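Local coordinates for protein processed glycerol phosphate lipoteichoic acid synthase 2 (Bacillus subtilis, PDB 2W8D) that belongs to the lipoteichoic acid synthase family, its extracellular domain having the sulfatase fold of the alkaline phosphatase clan and holding a magnesium ion, at residues Lys165-Ser178 against Phe193-Asp205. Sequence-based numbering, arbitrary orientation.
Sequences KNYGMKDKPFFKES and FITLSNHFPFGMD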
loop_
_atom_site.group_PDB
_atom_site.type_symbol
_atom_site.label_atom_id
_atom_site.label_comp_id
_atom_site.label_asym_id
_atom_site.label_seq_id
_atom_site.Cartn_x
_atom_site.Cartn_y
_atom_site.Cartn_z
ATOM N N LYS A 165 1.678 -20.900 -9.954
ATOM C CA LYS A 165 1.718 -20.318 -11.294
ATOM C C LYS A 165 3.129 -19.921 -11.682
ATOM O O LYS A 165 3.874 -20.747 -12.206
ATOM C CB LYS A 165 0.736 -19.151 -11.480
ATOM C CG LYS A 165 0.265 -19.015 -12.928
ATOM C CD LYS A 165 -0.039 -17.566 -13.315
ATOM C CE LYS A 165 -0.827 -17.476 -14.628
ATOM N NZ LYS A 165 -0.162 -18.128 -15.803
ATOM N N ASN A 166 3.502 -18.674 -11.425
ATOM C CA ASN A 166 4.828 -18.187 -11.812
ATOM C C ASN A 166 5.717 -17.855 -10.607
ATOM O O ASN A 166 6.748 -18.510 -10.394
ATOM C CB ASN A 166 4.717 -16.988 -12.770
ATOM C CG ASN A 166 4.206 -17.387 -14.150
ATOM O OD1 ASN A 166 4.830 -18.206 -14.856
ATOM N ND2 ASN A 166 3.061 -16.804 -14.550
ATOM N N TYR A 167 5.312 -16.863 -9.811
ATOM C CA TYR A 167 6.083 -16.515 -8.615
ATOM C C TYR A 167 5.779 -17.383 -7.397
ATOM O O TYR A 167 6.467 -17.257 -6.375
ATOM C CB TYR A 167 5.967 -15.022 -8.265
ATOM C CG TYR A 167 6.556 -14.121 -9.314
ATOM C CD1 TYR A 167 5.839 -13.833 -10.481
ATOM C CD2 TYR A 167 7.830 -13.569 -9.161
ATOM C CE1 TYR A 167 6.361 -13.017 -11.465
ATOM C CE2 TYR A 167 8.369 -12.729 -10.149
ATOM C CZ TYR A 167 7.618 -12.461 -11.300
ATOM O OH TYR A 167 8.100 -11.659 -12.303
ATOM N N GLY A 168 4.775 -18.258 -7.507
ATOM C CA GLY A 168 4.440 -19.187 -6.428
ATOM C C GLY A 168 2.958 -19.462 -6.325
ATOM O O GLY A 168 2.297 -19.766 -7.327
HETATM N N MSE A 169 2.426 -19.381 -5.108
HETATM C CA MSE A 169 1.027 -19.775 -4.869
HETATM C C MSE A 169 0.058 -18.844 -5.604
HETATM O O MSE A 169 0.243 -17.633 -5.623
HETATM C CB MSE A 169 0.675 -19.729 -3.385
HETATM C CG MSE A 169 1.355 -20.741 -2.531
HETATM SE SE MSE A 169 0.845 -22.605 -2.870
HETATM C CE MSE A 169 -1.023 -22.548 -2.242
ATOM N N LYS A 170 -0.984 -19.430 -6.172
ATOM C CA LYS A 170 -2.154 -18.684 -6.611
ATOM C C LYS A 170 -2.938 -18.153 -5.400
ATOM O O LYS A 170 -3.017 -18.826 -4.375
ATOM C CB LYS A 170 -3.041 -19.597 -7.445
ATOM C CG LYS A 170 -2.446 -19.970 -8.788
ATOM C CD LYS A 170 -3.308 -21.004 -9.475
ATOM C CE LYS A 170 -2.793 -21.361 -10.853
ATOM N NZ LYS A 170 -3.437 -22.648 -11.274
ATOM N N ASP A 171 -3.528 -16.970 -5.525
ATOM C CA ASP A 171 -4.283 -16.333 -4.451
ATOM C C ASP A 171 -5.423 -17.176 -3.806
ATOM O O ASP A 171 -5.507 -17.217 -2.597
ATOM C CB ASP A 171 -4.805 -14.972 -4.915
ATOM C CG ASP A 171 -3.687 -14.005 -5.299
ATOM O OD1 ASP A 171 -2.488 -14.284 -5.011
ATOM O OD2 ASP A 171 -4.003 -12.950 -5.907
ATOM N N LYS A 172 -6.285 -17.828 -4.589
ATOM C CA LYS A 172 -7.376 -18.649 -4.014
ATOM C C LYS A 172 -6.928 -19.709 -3.002
ATOM O O LYS A 172 -7.387 -19.656 -1.874
ATOM C CB LYS A 172 -8.323 -19.246 -5.067
ATOM C CG LYS A 172 -9.318 -18.222 -5.655
ATOM C CD LYS A 172 -10.289 -18.880 -6.611
ATOM C CE LYS A 172 -11.045 -17.859 -7.431
ATOM N NZ LYS A 172 -11.740 -18.515 -8.607
ATOM N N PRO A 173 -6.006 -20.628 -3.375
ATOM C CA PRO A 173 -5.491 -21.562 -2.344
ATOM C C PRO A 173 -4.571 -20.906 -1.304
ATOM O O PRO A 173 -4.495 -21.372 -0.173
ATOM C CB PRO A 173 -4.726 -22.617 -3.150
ATOM C CG PRO A 173 -4.437 -21.959 -4.459
ATOM C CD PRO A 173 -5.546 -20.994 -4.723
ATOM N N PHE A 174 -3.879 -19.831 -1.678
ATOM C CA PHE A 174 -3.053 -19.120 -0.711
ATOM C C PHE A 174 -3.944 -18.598 0.420
ATOM O O PHE A 174 -3.639 -18.807 1.581
ATOM C CB PHE A 174 -2.244 -18.005 -1.386
ATOM C CG PHE A 174 -1.821 -16.918 -0.462
ATOM C CD1 PHE A 174 -0.792 -17.113 0.435
ATOM C CD2 PHE A 174 -2.469 -15.690 -0.485
ATOM C CE1 PHE A 174 -0.400 -16.095 1.293
ATOM C CE2 PHE A 174 -2.086 -14.671 0.376
ATOM C CZ PHE A 174 -1.048 -14.878 1.263
ATOM N N PHE A 175 -5.064 -17.967 0.086
ATOM C CA PHE A 175 -6.001 -17.514 1.121
ATOM C C PHE A 175 -6.686 -18.618 1.944
ATOM O O PHE A 175 -6.888 -18.436 3.144
ATOM C CB PHE A 175 -7.036 -16.552 0.562
ATOM C CG PHE A 175 -6.522 -15.168 0.341
ATOM C CD1 PHE A 175 -5.985 -14.436 1.391
ATOM C CD2 PHE A 175 -6.599 -14.571 -0.935
ATOM C CE1 PHE A 175 -5.529 -13.141 1.179
ATOM C CE2 PHE A 175 -6.168 -13.303 -1.143
ATOM C CZ PHE A 175 -5.605 -12.574 -0.102
ATOM N N LYS A 176 -7.031 -19.748 1.326
ATOM C CA LYS A 176 -7.617 -20.858 2.056
ATOM C C LYS A 176 -6.687 -21.382 3.140
ATOM O O LYS A 176 -7.069 -21.493 4.304
ATOM C CB LYS A 176 -7.916 -22.018 1.102
ATOM C CG LYS A 176 -9.392 -22.365 0.923
ATOM C CD LYS A 176 -10.105 -22.638 2.239
ATOM C CE LYS A 176 -11.619 -22.647 1.978
ATOM N NZ LYS A 176 -12.127 -21.294 1.612
ATOM N N GLU A 177 -5.470 -21.717 2.711
ATOM C CA GLU A 177 -4.408 -22.273 3.547
ATOM C C GLU A 177 -3.916 -21.338 4.661
ATOM O O GLU A 177 -3.501 -21.803 5.731
ATOM C CB GLU A 177 -3.257 -22.774 2.665
ATOM C CG GLU A 177 -3.507 -24.212 2.176
ATOM C CD GLU A 177 -2.695 -24.591 0.944
ATOM O OE1 GLU A 177 -1.499 -24.911 1.088
ATOM O OE2 GLU A 177 -3.269 -24.608 -0.166
ATOM N N SER A 178 -4.015 -20.031 4.423
ATOM C CA SER A 178 -3.670 -19.042 5.438
ATOM C C SER A 178 -4.625 -18.988 6.641
ATOM O O SER A 178 -4.217 -18.542 7.714
ATOM C CB SER A 178 -3.538 -17.645 4.826
ATOM O OG SER A 178 -2.543 -17.611 3.815
ATOM N N PHE A 193 -0.918 -9.751 4.111
ATOM C CA PHE A 193 -1.104 -10.732 3.055
ATOM C C PHE A 193 -0.642 -10.194 1.699
ATOM O O PHE A 193 -1.217 -9.232 1.158
ATOM C CB PHE A 193 -2.576 -11.142 2.994
ATOM C CG PHE A 193 -3.016 -11.998 4.155
ATOM C CD1 PHE A 193 -3.144 -13.361 4.006
ATOM C CD2 PHE A 193 -3.292 -11.431 5.395
ATOM C CE1 PHE A 193 -3.544 -14.156 5.088
ATOM C CE2 PHE A 193 -3.699 -12.192 6.446
ATOM C CZ PHE A 193 -3.835 -13.571 6.311
ATOM N N ILE A 194 0.423 -10.780 1.158
ATOM C CA ILE A 194 0.968 -10.297 -0.113
ATOM C C ILE A 194 0.530 -11.224 -1.245
ATOM O O ILE A 194 1.032 -12.349 -1.363
ATOM C CB ILE A 194 2.520 -10.167 -0.095
ATOM C CG1 ILE A 194 3.036 -9.576 1.236
ATOM C CG2 ILE A 194 3.030 -9.390 -1.395
ATOM C CD1 ILE A 194 2.613 -8.134 1.537
ATOM N N THR A 195 -0.425 -10.759 -2.052
ATOM C CA THR A 195 -0.968 -11.555 -3.153
ATOM C C THR A 195 0.072 -11.621 -4.259
ATOM O O THR A 195 0.965 -10.802 -4.288
ATOM C CB THR A 195 -2.326 -10.993 -3.693
ATOM O OG1 THR A 195 -2.159 -9.682 -4.300
ATOM C CG2 THR A 195 -3.334 -10.925 -2.561
ATOM N N LEU A 196 -0.095 -12.569 -5.180
ATOM C CA LEU A 196 0.851 -12.900 -6.252
ATOM C C LEU A 196 0.272 -12.994 -7.662
ATOM O O LEU A 196 1.015 -12.799 -8.641
ATOM C CB LEU A 196 1.442 -14.286 -5.980
ATOM C CG LEU A 196 2.696 -14.251 -5.122
ATOM C CD1 LEU A 196 3.197 -15.643 -4.818
ATOM C CD2 LEU A 196 3.778 -13.351 -5.779
ATOM N N SER A 197 -1.004 -13.378 -7.766
ATOM C CA SER A 197 -1.594 -13.844 -9.006
ATOM C C SER A 197 -1.725 -12.754 -10.082
ATOM O O SER A 197 -1.575 -13.056 -11.250
ATOM C CB SER A 197 -2.973 -14.473 -8.745
ATOM O OG SER A 197 -2.887 -15.825 -8.272
ATOM N N ASN A 198 -1.984 -11.501 -9.705
ATOM C CA ASN A 198 -2.148 -10.453 -10.723
ATOM C C ASN A 198 -0.803 -9.830 -11.144
ATOM O O ASN A 198 -0.641 -8.601 -11.102
ATOM C CB ASN A 198 -3.139 -9.370 -10.257
ATOM C CG ASN A 198 -3.656 -8.523 -11.393
ATOM O OD1 ASN A 198 -4.013 -9.049 -12.462
ATOM N ND2 ASN A 198 -3.722 -7.203 -11.175
ATOM N N HIS A 199 0.153 -10.688 -11.521
ATOM C CA HIS A 199 1.514 -10.277 -11.917
ATOM C C HIS A 199 1.628 -10.236 -13.418
ATOM O O HIS A 199 1.064 -11.092 -14.094
ATOM C CB HIS A 199 2.576 -11.248 -11.373
ATOM C CG HIS A 199 3.382 -10.690 -10.233
ATOM N ND1 HIS A 199 3.404 -11.271 -8.978
ATOM C CD2 HIS A 199 4.177 -9.591 -10.153
ATOM C CE1 HIS A 199 4.194 -10.568 -8.182
ATOM N NE2 HIS A 199 4.672 -9.542 -8.869
ATOM N N PHE A 200 2.311 -9.200 -13.944
ATOM C CA PHE A 200 2.682 -9.115 -15.360
ATOM C C PHE A 200 3.280 -10.451 -15.843
ATOM O O PHE A 200 4.027 -11.060 -15.106
ATOM C CB PHE A 200 3.747 -8.026 -15.482
ATOM C CG PHE A 200 4.166 -7.741 -16.884
ATOM C CD1 PHE A 200 3.538 -6.720 -17.615
ATOM C CD2 PHE A 200 5.192 -8.501 -17.493
ATOM C CE1 PHE A 200 3.929 -6.451 -18.947
ATOM C CE2 PHE A 200 5.582 -8.244 -18.830
ATOM C CZ PHE A 200 4.958 -7.210 -19.552
ATOM N N PRO A 201 2.969 -10.914 -17.070
ATOM C CA PRO A 201 2.096 -10.418 -18.149
ATOM C C PRO A 201 0.602 -10.754 -17.971
ATOM O O PRO A 201 -0.141 -10.605 -18.916
ATOM C CB PRO A 201 2.628 -11.152 -19.386
ATOM C CG PRO A 201 3.000 -12.510 -18.828
ATOM C CD PRO A 201 3.634 -12.164 -17.465
ATOM N N PHE A 202 0.178 -11.198 -16.781
ATOM C CA PHE A 202 -1.266 -11.305 -16.443
ATOM C C PHE A 202 -2.038 -12.491 -17.074
ATOM O O PHE A 202 -3.270 -12.537 -17.035
ATOM C CB PHE A 202 -1.992 -9.971 -16.747
ATOM C CG PHE A 202 -1.347 -8.774 -16.101
ATOM C CD1 PHE A 202 -1.263 -8.677 -14.722
ATOM C CD2 PHE A 202 -0.834 -7.743 -16.873
ATOM C CE1 PHE A 202 -0.669 -7.610 -14.136
ATOM C CE2 PHE A 202 -0.243 -6.639 -16.291
ATOM C CZ PHE A 202 -0.147 -6.554 -14.934
ATOM N N GLY A 203 -1.345 -13.444 -17.668
ATOM C CA GLY A 203 -2.059 -14.668 -18.094
ATOM C C GLY A 203 -2.732 -15.314 -16.877
ATOM O O GLY A 203 -2.256 -15.181 -15.744
HETATM N N MSE A 204 -3.864 -15.963 -17.068
HETATM C CA MSE A 204 -4.356 -16.878 -16.024
HETATM C C MSE A 204 -4.675 -18.176 -16.740
HETATM O O MSE A 204 -4.989 -18.151 -17.923
HETATM C CB MSE A 204 -5.568 -16.312 -15.249
HETATM C CG MSE A 204 -5.597 -16.664 -13.735
HETATM SE SE MSE A 204 -4.448 -15.581 -12.473
HETATM C CE MSE A 204 -3.835 -17.066 -11.331
ATOM N N ASP A 205 -4.545 -19.307 -16.050
ATOM C CA ASP A 205 -4.852 -20.613 -16.664
ATOM C C ASP A 205 -6.359 -20.837 -16.748
ATOM O O ASP A 205 -7.081 -20.534 -15.805
ATOM C CB ASP A 205 -4.204 -21.764 -15.872
ATOM C CG ASP A 205 -2.731 -21.490 -15.488
ATOM O OD1 ASP A 205 -1.898 -22.403 -15.671
ATOM O OD2 ASP A 205 -2.395 -20.390 -14.983
HETATM O O HOH W 1 -2.950 -10.711 -7.049
#
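The ring of Tyr167 lies over one face of the His199 imidazole in a face-to-face stack, centroids 4.4 Å apart and planes 28° from parallel. At the edge of the imidazole, in its plane, sits Leu196 CD2, which also touches Tyr167 CB. The contact belongs to the sulfatase fold of the alkaline phosphatase clan. It joins helix 171-183 and the loop before it to the end of central strand 189-194 and the loop that follows. That loop reaches the metal site: His199 NE2 is hydrogen-bonded to a phosphate oxygen of the phosphothreonine at position 84, a magnesium ligand. His199 ND1 donates to Leu196 O, which lies somewhat out of the ring plane; this helps fix the ring's rotation.

Where strand 189-194 ends, the Phe193 ring has Ser178 CB of the helix at its edge, in plane. Phe175 meets Phe193 obliquely, CE1 lying 3.7 Å from CD1. Phe174 CZ touches the same CD1.

Asp171 forms the polar centre. Its CG stands beside the backbone N (chi1 -61°), on the side of the N-H that meets Ser197. Its OD1 takes a nearly straight bond from Leu196 N (2.9 Å, 175°) on the syn lone pair. Ser197 N reaches the same oxygen from above the carboxylate plane. In return, Asp171 N donates to Ser197 OG at 3.0 Å.

Lys165 NZ makes a salt bridge with Asp205 OD2, weak as a hydrogen bond (3.3 Å). Asp171 OD2 accepts from a water at 2.7 Å; that water also donates to Thr195 OG1, itself hydrogen-bonded to Ser38 O, and accepts from Asn198 N.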